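Local coordinates for putative immunoglobulin A1 protease (Bacteroides ovatus, PDB 3N6Z), which is of unproven function but may be a hydrolase related to immunoglobulin A1 proteases, and folds as a parallel beta-helix, at residues 11-17 with 54-66; 175-187 with 201-214. All blocks are in the same frame, centred on the assembly; numbering follows the deposited sequence. Where two conformers were deposited one is given.

Interaction 1 (11-17 with 54-66); sequences DSYTRVP and NATQIRNMRSVLK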
loop_
_atom_site.group_PDB
_atom_site.type_symbol
_atom_site.label_atom_id
_atom_site.label_comp_id
_atom_site.label_asym_id
_atom_site.label_seq_id
_atom_site.Cartn_x
_atom_site.Cartn_y
_atom_site.Cartn_z
ATOM N N ASP A 11 6.251 25.725 -18.364
ATOM C CA ASP A 11 5.877 25.118 -19.673
ATOM C C ASP A 11 5.768 23.584 -19.527
ATOM O O ASP A 11 6.640 22.923 -18.925
ATOM C CB ASP A 11 6.823 25.588 -20.832
ATOM C CG ASP A 11 8.255 25.021 -20.757
ATOM O OD1 ASP A 11 8.459 23.924 -20.257
ATOM O OD2 ASP A 11 9.192 25.665 -21.245
ATOM N N SER A 12 4.661 23.018 -20.046
ATOM C CA SER A 12 4.385 21.567 -19.902
ATOM C C SER A 12 5.415 20.706 -20.626
ATOM O O SER A 12 5.843 21.053 -21.730
ATOM C CB SER A 12 2.972 21.204 -20.423
ATOM O OG SER A 12 2.889 21.055 -21.832
ATOM N N TYR A 13 5.796 19.574 -20.012
ATOM C CA TYR A 13 6.537 18.538 -20.748
ATOM C C TYR A 13 5.674 17.574 -21.518
ATOM O O TYR A 13 6.217 16.736 -22.240
ATOM C CB TYR A 13 7.477 17.727 -19.869
ATOM C CG TYR A 13 6.889 16.641 -19.021
ATOM C CD1 TYR A 13 6.201 16.952 -17.850
ATOM C CD2 TYR A 13 7.077 15.300 -19.346
ATOM C CE1 TYR A 13 5.694 15.984 -17.057
ATOM C CE2 TYR A 13 6.581 14.303 -18.543
ATOM C CZ TYR A 13 5.881 14.641 -17.427
ATOM O OH TYR A 13 5.413 13.610 -16.646
ATOM N N THR A 14 4.351 17.621 -21.288
ATOM C CA THR A 14 3.376 16.761 -21.987
ATOM C C THR A 14 2.626 17.587 -23.068
ATOM O O THR A 14 2.838 18.830 -23.207
ATOM C CB THR A 14 2.345 16.190 -20.995
ATOM O OG1 THR A 14 1.505 17.248 -20.552
ATOM C CG2 THR A 14 2.993 15.538 -19.728
ATOM N N ARG A 15 1.744 16.900 -23.809
ATOM C CA ARG A 15 0.943 17.544 -24.863
ATOM C C ARG A 15 -0.251 18.362 -24.347
ATOM O O ARG A 15 -0.927 19.034 -25.139
ATOM C CB ARG A 15 0.463 16.508 -25.898
ATOM C CG ARG A 15 -0.553 15.503 -25.370
ATOM C CD ARG A 15 -0.901 14.469 -26.442
ATOM N NE ARG A 15 -1.758 13.406 -25.908
ATOM C CZ ARG A 15 -1.335 12.335 -25.231
ATOM N NH1 ARG A 15 -0.020 12.160 -25.001
ATOM N NH2 ARG A 15 -2.235 11.425 -24.794
ATOM N N VAL A 16 -0.513 18.316 -23.031
ATOM C CA VAL A 16 -1.583 19.131 -22.399
ATOM C C VAL A 16 -0.888 20.145 -21.507
ATOM O O VAL A 16 -0.115 19.702 -20.636
ATOM C CB VAL A 16 -2.575 18.292 -21.526
ATOM C CG1 VAL A 16 -3.377 19.184 -20.511
ATOM C CG2 VAL A 16 -3.498 17.463 -22.446
ATOM N N PRO A 17 -1.148 21.481 -21.721
ATOM C CA PRO A 17 -2.133 22.048 -22.700
ATOM C C PRO A 17 -1.616 22.073 -24.159
ATOM O O PRO A 17 -0.407 22.256 -24.379
ATOM C CB PRO A 17 -2.358 23.479 -22.181
ATOM C CG PRO A 17 -1.037 23.847 -21.509
ATOM C CD PRO A 17 -0.337 22.555 -21.108
ATOM N N ASN A 54 -7.436 13.111 -17.286
ATOM C CA ASN A 54 -6.857 12.136 -18.209
ATOM C C ASN A 54 -5.406 11.863 -17.833
ATOM O O ASN A 54 -4.877 12.495 -16.909
ATOM C CB ASN A 54 -7.023 12.614 -19.661
ATOM C CG ASN A 54 -6.302 13.885 -19.951
ATOM O OD1 ASN A 54 -5.164 14.071 -19.534
ATOM N ND2 ASN A 54 -6.928 14.753 -20.726
ATOM N N ALA A 55 -4.757 10.944 -18.525
ATOM C CA ALA A 55 -3.391 10.539 -18.181
ATOM C C ALA A 55 -2.348 11.575 -18.531
ATOM O O ALA A 55 -1.283 11.612 -17.914
ATOM C CB ALA A 55 -3.039 9.188 -18.816
ATOM N N THR A 56 -2.634 12.436 -19.489
ATOM C CA THR A 56 -1.672 13.485 -19.806
ATOM C C THR A 56 -1.607 14.455 -18.616
ATOM O O THR A 56 -0.523 14.871 -18.178
ATOM C CB THR A 56 -2.067 14.232 -21.052
ATOM O OG1 THR A 56 -2.182 13.316 -22.139
ATOM C CG2 THR A 56 -1.029 15.308 -21.407
ATOM N N GLN A 57 -2.771 14.773 -18.062
ATOM C CA GLN A 57 -2.828 15.597 -16.858
ATOM C C GLN A 57 -2.169 14.910 -15.646
ATOM O O GLN A 57 -1.501 15.568 -14.841
ATOM C CB GLN A 57 -4.260 16.056 -16.580
ATOM C CG GLN A 57 -4.808 17.010 -17.646
ATOM C CD GLN A 57 -6.235 17.447 -17.415
ATOM O OE1 GLN A 57 -6.855 17.056 -16.469
ATOM N NE2 GLN A 57 -6.773 18.229 -18.334
ATOM N N ILE A 58 -2.373 13.615 -15.471
ATOM C CA ILE A 58 -1.734 12.947 -14.362
ATOM C C ILE A 58 -0.203 13.005 -14.483
ATOM O O ILE A 58 0.510 13.101 -13.465
ATOM C CB ILE A 58 -2.274 11.493 -14.125
ATOM C CG1 ILE A 58 -2.341 11.180 -12.626
ATOM C CG2 ILE A 58 -1.480 10.459 -14.861
ATOM C CD1 ILE A 58 -3.144 9.919 -12.308
ATOM N N ARG A 59 0.301 13.021 -15.709
ATOM C CA ARG A 59 1.734 13.176 -15.960
ATOM C C ARG A 59 2.239 14.601 -15.713
ATOM O O ARG A 59 3.434 14.802 -15.644
ATOM C CB ARG A 59 2.081 12.685 -17.361
ATOM C CG ARG A 59 1.916 11.168 -17.471
ATOM C CD ARG A 59 1.816 10.671 -18.896
ATOM N NE ARG A 59 3.039 10.991 -19.610
ATOM C CZ ARG A 59 3.094 11.771 -20.699
ATOM N NH1 ARG A 59 1.984 12.227 -21.298
ATOM N NH2 ARG A 59 4.271 12.056 -21.221
ATOM N N ASN A 60 1.355 15.561 -15.522
ATOM C CA ASN A 60 1.740 16.930 -15.163
ATOM C C ASN A 60 1.899 17.145 -13.660
ATOM O O ASN A 60 2.380 18.195 -13.239
ATOM C CB ASN A 60 0.776 17.988 -15.747
ATOM C CG ASN A 60 0.830 18.051 -17.271
ATOM O OD1 ASN A 60 1.890 17.788 -17.876
ATOM N ND2 ASN A 60 -0.305 18.402 -17.899
HETATM N N MSE A 61 1.518 16.150 -12.835
HETATM C CA MSE A 61 1.624 16.312 -11.379
HETATM C C MSE A 61 3.058 16.702 -10.990
HETATM O O MSE A 61 3.255 17.562 -10.138
HETATM C CB MSE A 61 1.224 15.048 -10.634
HETATM C CG MSE A 61 -0.239 14.681 -10.781
HETATM SE SE MSE A 61 -0.668 13.019 -9.903
HETATM C CE MSE A 61 -0.368 13.621 -8.062
ATOM N N ARG A 62 4.039 16.010 -11.553
ATOM C CA ARG A 62 5.430 16.247 -11.148
ATOM C C ARG A 62 5.874 17.686 -11.378
ATOM O O ARG A 62 6.725 18.219 -10.647
ATOM C CB ARG A 62 6.351 15.295 -11.879
ATOM C CG ARG A 62 6.339 15.421 -13.375
ATOM C CD ARG A 62 7.513 14.540 -13.822
ATOM N NE ARG A 62 7.223 13.609 -14.870
ATOM C CZ ARG A 62 7.803 12.400 -15.028
ATOM N NH1 ARG A 62 8.675 11.837 -14.135
ATOM N NH2 ARG A 62 7.438 11.712 -16.097
ATOM N N SER A 63 5.270 18.351 -12.361
ATOM C CA SER A 63 5.666 19.708 -12.766
ATOM C C SER A 63 5.175 20.778 -11.793
ATOM O O SER A 63 5.637 21.892 -11.848
ATOM C CB SER A 63 5.125 19.988 -14.171
ATOM O OG SER A 63 5.458 18.918 -15.079
ATOM N N VAL A 64 4.198 20.437 -10.943
ATOM C CA VAL A 64 3.566 21.442 -10.065
ATOM C C VAL A 64 3.751 21.156 -8.571
ATOM O O VAL A 64 3.217 21.864 -7.706
ATOM C CB VAL A 64 2.056 21.624 -10.419
ATOM C CG1 VAL A 64 1.887 22.217 -11.810
ATOM C CG2 VAL A 64 1.273 20.324 -10.186
ATOM N N LEU A 65 4.555 20.142 -8.239
ATOM C CA LEU A 65 4.963 19.884 -6.851
ATOM C C LEU A 65 5.791 21.073 -6.315
ATOM O O LEU A 65 6.468 21.771 -7.091
ATOM C CB LEU A 65 5.733 18.598 -6.746
ATOM C CG LEU A 65 4.955 17.320 -7.125
ATOM C CD1 LEU A 65 5.892 16.110 -7.107
ATOM C CD2 LEU A 65 3.692 17.099 -6.208
ATOM N N LYS A 66 5.723 21.311 -5.020
ATOM C CA LYS A 66 6.407 22.442 -4.365
ATOM C C LYS A 66 7.141 21.948 -3.125
ATOM O O LYS A 66 6.562 21.314 -2.239
ATOM C CB LYS A 66 5.410 23.531 -3.997
ATOM C CG LYS A 66 4.744 24.201 -5.188
ATOM C CD LYS A 66 3.643 25.184 -4.818
ATOM C CE LYS A 66 4.179 26.433 -4.195
ATOM N NZ LYS A 66 3.036 27.406 -3.935
HETATM O O HOH W 1 4.251 19.371 -17.384
#
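Tyr13 carries the aromatic share of this contact, its hydroxyl gripped by the guanidinium of Arg62. Arg62 NE and NH2 both donate to Tyr13 OH, NH2 at 2.8 Å, with the hydroxyl close to the guanidinium plane; the planes of the ring and the guanidinium stand 68° apart. The hydroxyl in turn donates to Arg59 O, so Tyr13 OH takes part in three hydrogen bonds. Its CG lies between the backbone N and the carbonyl carbon (chi1 79°), which swings the ring across to the turn at Arg59.

The second polar cluster centres on the Asn60 amide. Asn60 OD1 accepts from Thr14 OG1 at 2.8 Å, and Asn60 ND2 donates to Val16 O at 3.0 Å, approaching from above the carbonyl plane. Leu38 O takes a further bond from ND2. With oxygen and nitrogen each committed, the amide's flip is fixed. A water joins Asn60 OD1 to Tyr13 N and Ser63 OG.

Apolar packing is tight where Thr56 CG2 presses on Val16, 3.4 Å from its CB, while Val16 CG1 reaches Gln57 CG. Thr14 CG2 lies over the Tyr13 ring, 3.7 Å above its centre, and also over one face of the Arg59 guanidinium, which Asp86 binds by a salt bridge.

Asn54 N-caps helix 55-58 through a bond from Gln57 N. Met61 and Val64 pack on Phe73 of strand 71-75, and the irregular 11-17 segment covers another side of the short helices: a helical cap at the N-terminal end of a parallel beta-helix.

Interaction 2 (175-187 with 201-214); sequences GEVIGSGAAGGIA and IKNCYSNATVSDRA
Gly175 O accepts from Thr209 N at 2.9 Å. At the corner where the chain enters strand 176-179, the positive phi of Gly175 (121°) would jam a side chain against the preceding carbonyl. This strand runs parallel to 209-212, with Val177 CA and Val210 CA 4.8 Å apart. Glu176 sets CB against Thr209 OG1 while its carboxylate turns to Ser139. Val177 bonds through N to Thr209 O and through O to Ser211 N, its side chain on the same face as Val210. Ile178 lies on the other face and covers the Arg213 guanidinium, with CD1 3.5 Å above its plane. Such in-register pairing of consecutive coils is the hallmark of a parallel beta-helix, and strand 138-141 continues it. Gly179 closes the pairing, N to Ser211 O and O to Arg213 N.

At Gly181 the chain turns round Asp212, whose CG, anti to the backbone N (chi1 -172°), brings the carboxylate over. Asp212 OD1 receives Gly181 N at 2.8 Å and, from the opposite face, Ala214 N in an Asx turn, while OD2 accepts from Lys219 N. Were an alanine to stand in for Asp212, those three amides would probably lose their acceptor and the 180-182 turn be free to shift. Ala183 CB then meets Val210 CG1 at 3.6 Å. Gly185 passes Ser206 so closely that a CB would clash with OG, itself hydrogen-bonded to Thr173 OG1, and Ile186 sends CD1 to Tyr205 O.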
loop_
_atom_site.group_PDB
_atom_site.type_symbol
_atom_site.label_atom_id
_atom_site.label_comp_id
_atom_site.label_asym_id
_atom_site.label_seq_id
_atom_site.Cartn_x
_atom_site.Cartn_y
_atom_site.Cartn_z
ATOM N N GLY A 175 -3.013 -6.023 -9.494
ATOM C CA GLY A 175 -1.885 -6.128 -10.410
ATOM C C GLY A 175 -0.703 -6.866 -9.797
ATOM O O GLY A 175 -0.881 -7.964 -9.269
ATOM N N GLU A 176 0.480 -6.271 -9.876
ATOM C CA GLU A 176 1.702 -6.917 -9.430
ATOM C C GLU A 176 2.724 -5.947 -8.891
ATOM O O GLU A 176 2.878 -4.830 -9.397
ATOM C CB GLU A 176 2.345 -7.743 -10.541
ATOM C CG GLU A 176 2.828 -6.927 -11.717
ATOM C CD GLU A 176 3.584 -7.725 -12.782
ATOM O OE1 GLU A 176 3.937 -8.893 -12.555
ATOM O OE2 GLU A 176 3.857 -7.157 -13.851
ATOM N N VAL A 177 3.414 -6.408 -7.842
ATOM C CA VAL A 177 4.515 -5.724 -7.205
ATOM C C VAL A 177 5.668 -6.718 -7.115
ATOM O O VAL A 177 5.507 -7.818 -6.545
ATOM C CB VAL A 177 4.157 -5.372 -5.702
ATOM C CG1 VAL A 177 5.366 -4.779 -4.996
ATOM C CG2 VAL A 177 2.959 -4.531 -5.641
ATOM N N ILE A 178 6.850 -6.292 -7.589
ATOM C CA ILE A 178 8.098 -7.019 -7.412
ATOM C C ILE A 178 9.090 -6.046 -6.767
ATOM O O ILE A 178 9.439 -5.025 -7.354
ATOM C CB ILE A 178 8.656 -7.589 -8.737
ATOM C CG1 ILE A 178 7.634 -8.495 -9.376
ATOM C CG2 ILE A 178 10.017 -8.311 -8.464
ATOM C CD1 ILE A 178 8.011 -8.934 -10.778
ATOM N N GLY A 179 9.509 -6.328 -5.542
ATOM C CA GLY A 179 10.473 -5.509 -4.835
ATOM C C GLY A 179 11.707 -6.274 -4.438
ATOM O O GLY A 179 11.815 -7.471 -4.674
ATOM N N SER A 180 12.636 -5.547 -3.839
ATOM C CA SER A 180 13.873 -6.138 -3.333
ATOM C C SER A 180 14.180 -5.516 -1.976
ATOM O O SER A 180 14.701 -4.408 -1.906
ATOM C CB SER A 180 15.032 -5.934 -4.294
ATOM O OG SER A 180 16.165 -6.682 -3.850
ATOM N N GLY A 181 13.832 -6.238 -0.913
ATOM C CA GLY A 181 14.023 -5.769 0.455
ATOM C C GLY A 181 12.742 -5.398 1.162
ATOM O O GLY A 181 12.671 -5.423 2.401
ATOM N N ALA A 182 11.743 -5.007 0.389
ATOM C CA ALA A 182 10.346 -4.974 0.884
ATOM C C ALA A 182 9.418 -5.073 -0.319
ATOM O O ALA A 182 9.771 -4.642 -1.421
ATOM C CB ALA A 182 10.048 -3.703 1.704
ATOM N N ALA A 183 8.233 -5.607 -0.104
ATOM C CA ALA A 183 7.221 -5.634 -1.130
ATOM C C ALA A 183 5.869 -5.660 -0.458
ATOM O O ALA A 183 5.625 -6.494 0.430
ATOM C CB ALA A 183 7.381 -6.848 -2.090
ATOM N N GLY A 184 4.996 -4.722 -0.823
ATOM C CA GLY A 184 3.625 -4.717 -0.319
ATOM C C GLY A 184 2.621 -4.375 -1.380
ATOM O O GLY A 184 2.917 -3.640 -2.314
ATOM N N GLY A 185 1.391 -4.863 -1.214
ATOM C CA GLY A 185 0.366 -4.536 -2.207
ATOM C C GLY A 185 0.035 -3.052 -2.252
ATOM O O GLY A 185 -0.271 -2.515 -3.307
ATOM N N ILE A 186 0.081 -2.405 -1.089
ATOM C CA ILE A 186 -0.190 -0.965 -0.963
ATOM C C ILE A 186 1.113 -0.152 -0.884
ATOM O O ILE A 186 1.337 0.755 -1.701
ATOM C CB ILE A 186 -1.136 -0.635 0.254
ATOM C CG1 ILE A 186 -2.474 -1.393 0.172
ATOM C CG2 ILE A 186 -1.308 0.887 0.434
ATOM C CD1 ILE A 186 -3.379 -1.025 -0.992
ATOM N N ALA A 187 1.951 -0.470 0.112
ATOM C CA ALA A 187 3.182 0.287 0.371
ATOM C C ALA A 187 4.331 -0.658 0.644
ATOM O O ALA A 187 4.147 -1.695 1.296
ATOM C CB ALA A 187 2.986 1.211 1.609
ATOM N N ILE A 201 -2.449 2.896 7.378
ATOM C CA ILE A 201 -3.223 2.391 6.246
ATOM C C ILE A 201 -4.548 1.907 6.804
ATOM O O ILE A 201 -4.573 1.076 7.709
ATOM C CB ILE A 201 -2.497 1.262 5.481
ATOM C CG1 ILE A 201 -1.077 1.698 5.101
ATOM C CG2 ILE A 201 -3.292 0.816 4.244
ATOM C CD1 ILE A 201 -0.158 0.600 4.539
ATOM N N LYS A 202 -5.660 2.425 6.279
ATOM C CA LYS A 202 -6.983 2.152 6.828
ATOM C C LYS A 202 -8.016 1.960 5.725
ATOM O O LYS A 202 -8.061 2.767 4.791
ATOM C CB LYS A 202 -7.411 3.317 7.728
ATOM C CG LYS A 202 -8.814 3.172 8.351
ATOM C CD LYS A 202 -9.190 4.337 9.245
ATOM C CE LYS A 202 -10.553 4.096 9.877
ATOM N NZ LYS A 202 -10.558 2.860 10.731
ATOM N N ASN A 203 -8.879 0.946 5.866
ATOM C CA ASN A 203 -9.952 0.706 4.920
ATOM C C ASN A 203 -9.411 0.552 3.483
ATOM O O ASN A 203 -9.851 1.230 2.552
ATOM C CB ASN A 203 -11.048 1.789 5.012
ATOM C CG ASN A 203 -12.067 1.492 6.111
ATOM O OD1 ASN A 203 -12.546 0.344 6.257
ATOM N ND2 ASN A 203 -12.371 2.506 6.901
ATOM N N CYS A 204 -8.471 -0.368 3.352
ATOM C CA CYS A 204 -7.857 -0.696 2.068
ATOM C C CYS A 204 -7.847 -2.176 1.806
ATOM O O CYS A 204 -7.864 -2.990 2.710
ATOM C CB CYS A 204 -6.394 -0.208 1.982
ATOM S SG CYS A 204 -6.205 1.598 2.060
ATOM N N TYR A 205 -7.831 -2.550 0.543
ATOM C CA TYR A 205 -7.574 -3.934 0.165
ATOM C C TYR A 205 -6.627 -4.008 -1.035
ATOM O O TYR A 205 -6.406 -3.029 -1.760
ATOM C CB TYR A 205 -8.882 -4.704 -0.125
ATOM C CG TYR A 205 -9.613 -4.334 -1.393
ATOM C CD1 TYR A 205 -10.555 -3.328 -1.390
ATOM C CD2 TYR A 205 -9.388 -5.011 -2.589
ATOM C CE1 TYR A 205 -11.258 -2.984 -2.551
ATOM C CE2 TYR A 205 -10.106 -4.710 -3.750
ATOM C CZ TYR A 205 -11.039 -3.682 -3.734
ATOM O OH TYR A 205 -11.747 -3.332 -4.884
ATOM N N SER A 206 -6.072 -5.194 -1.235
ATOM C CA SER A 206 -5.299 -5.476 -2.420
ATOM C C SER A 206 -5.511 -6.891 -2.899
ATOM O O SER A 206 -5.657 -7.810 -2.083
ATOM C CB SER A 206 -3.817 -5.260 -2.153
ATOM O OG SER A 206 -3.009 -5.430 -3.302
ATOM N N ASN A 207 -5.521 -7.043 -4.228
ATOM C CA ASN A 207 -5.441 -8.314 -4.919
ATOM C C ASN A 207 -4.158 -8.426 -5.777
ATOM O O ASN A 207 -4.036 -9.296 -6.673
ATOM C CB ASN A 207 -6.697 -8.494 -5.778
ATOM C CG ASN A 207 -6.721 -9.825 -6.462
ATOM O OD1 ASN A 207 -6.123 -10.783 -5.968
ATOM N ND2 ASN A 207 -7.389 -9.897 -7.603
ATOM N N ALA A 208 -3.170 -7.580 -5.529
ATOM C CA ALA A 208 -1.927 -7.657 -6.292
ATOM C C ALA A 208 -1.097 -8.862 -5.894
ATOM O O ALA A 208 -1.078 -9.200 -4.726
ATOM C CB ALA A 208 -1.133 -6.377 -6.062
ATOM N N THR A 209 -0.419 -9.512 -6.865
ATOM C CA THR A 209 0.647 -10.457 -6.535
ATOM C C THR A 209 1.819 -9.642 -6.005
ATOM O O THR A 209 2.179 -8.594 -6.561
ATOM C CB THR A 209 1.094 -11.345 -7.679
ATOM O OG1 THR A 209 1.612 -10.516 -8.722
ATOM C CG2 THR A 209 -0.075 -12.179 -8.178
ATOM N N VAL A 210 2.391 -10.097 -4.896
ATOM C CA VAL A 210 3.414 -9.343 -4.177
ATOM C C VAL A 210 4.616 -10.262 -3.976
ATOM O O VAL A 210 4.485 -11.321 -3.363
ATOM C CB VAL A 210 2.891 -8.853 -2.800
ATOM C CG1 VAL A 210 3.973 -8.130 -2.025
ATOM C CG2 VAL A 210 1.650 -7.928 -2.980
ATOM N N SER A 211 5.795 -9.852 -4.459
ATOM C CA SER A 211 6.988 -10.681 -4.399
ATOM C C SER A 211 8.178 -9.842 -3.964
ATOM O O SER A 211 8.463 -8.800 -4.576
ATOM C CB SER A 211 7.247 -11.318 -5.770
ATOM O OG SER A 211 8.512 -11.944 -5.818
ATOM N N ASP A 212 8.881 -10.312 -2.927
ATOM C CA ASP A 212 10.156 -9.724 -2.546
ATOM C C ASP A 212 11.263 -10.692 -3.008
ATOM O O ASP A 212 11.431 -11.769 -2.448
ATOM C CB ASP A 212 10.273 -9.433 -1.057
ATOM C CG ASP A 212 11.512 -8.650 -0.721
ATOM O OD1 ASP A 212 12.502 -8.682 -1.476
ATOM O OD2 ASP A 212 11.525 -8.011 0.348
ATOM N N ARG A 213 11.993 -10.268 -4.036
ATOM C CA ARG A 213 13.025 -11.098 -4.668
ATOM C C ARG A 213 14.408 -10.867 -4.107
ATOM O O ARG A 213 15.379 -11.408 -4.667
ATOM C CB ARG A 213 12.996 -10.925 -6.193
ATOM C CG ARG A 213 11.733 -11.498 -6.731
ATOM C CD ARG A 213 11.565 -11.490 -8.221
ATOM N NE ARG A 213 10.208 -11.975 -8.492
ATOM C CZ ARG A 213 9.662 -12.111 -9.692
ATOM N NH1 ARG A 213 10.342 -11.788 -10.796
ATOM N NH2 ARG A 213 8.410 -12.561 -9.778
ATOM N N ALA A 214 14.538 -10.161 -2.979
ATOM C CA ALA A 214 15.859 -10.020 -2.327
ATOM C C ALA A 214 16.472 -11.391 -2.064
ATOM O O ALA A 214 15.792 -12.343 -1.641
ATOM C CB ALA A 214 15.740 -9.244 -1.006
HETATM O O HOH W 2 -4.435 -8.550 -9.385
HETATM O O HOH W 3 4.617 -10.223 -7.918
#

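In the fold
The two contacts come in series along the chain and do not touch: their centres are 27 Å apart and their nearest atoms about 14 Å. Interaction 1 lies near the N-terminal end of the beta-helix, its centre about 24 Å from that of the chain, whereas interaction 2 is buried in the body, about 7 Å from the chain centre. The first joins a non-repetitive leading segment to the short helices that cover the end, and the second joins one coil to the next. No catalytic site is identified at either. A glycerol, probably from the crystallisation liquor, lies about 4 Å from the side chain of Ser180 in interaction 2.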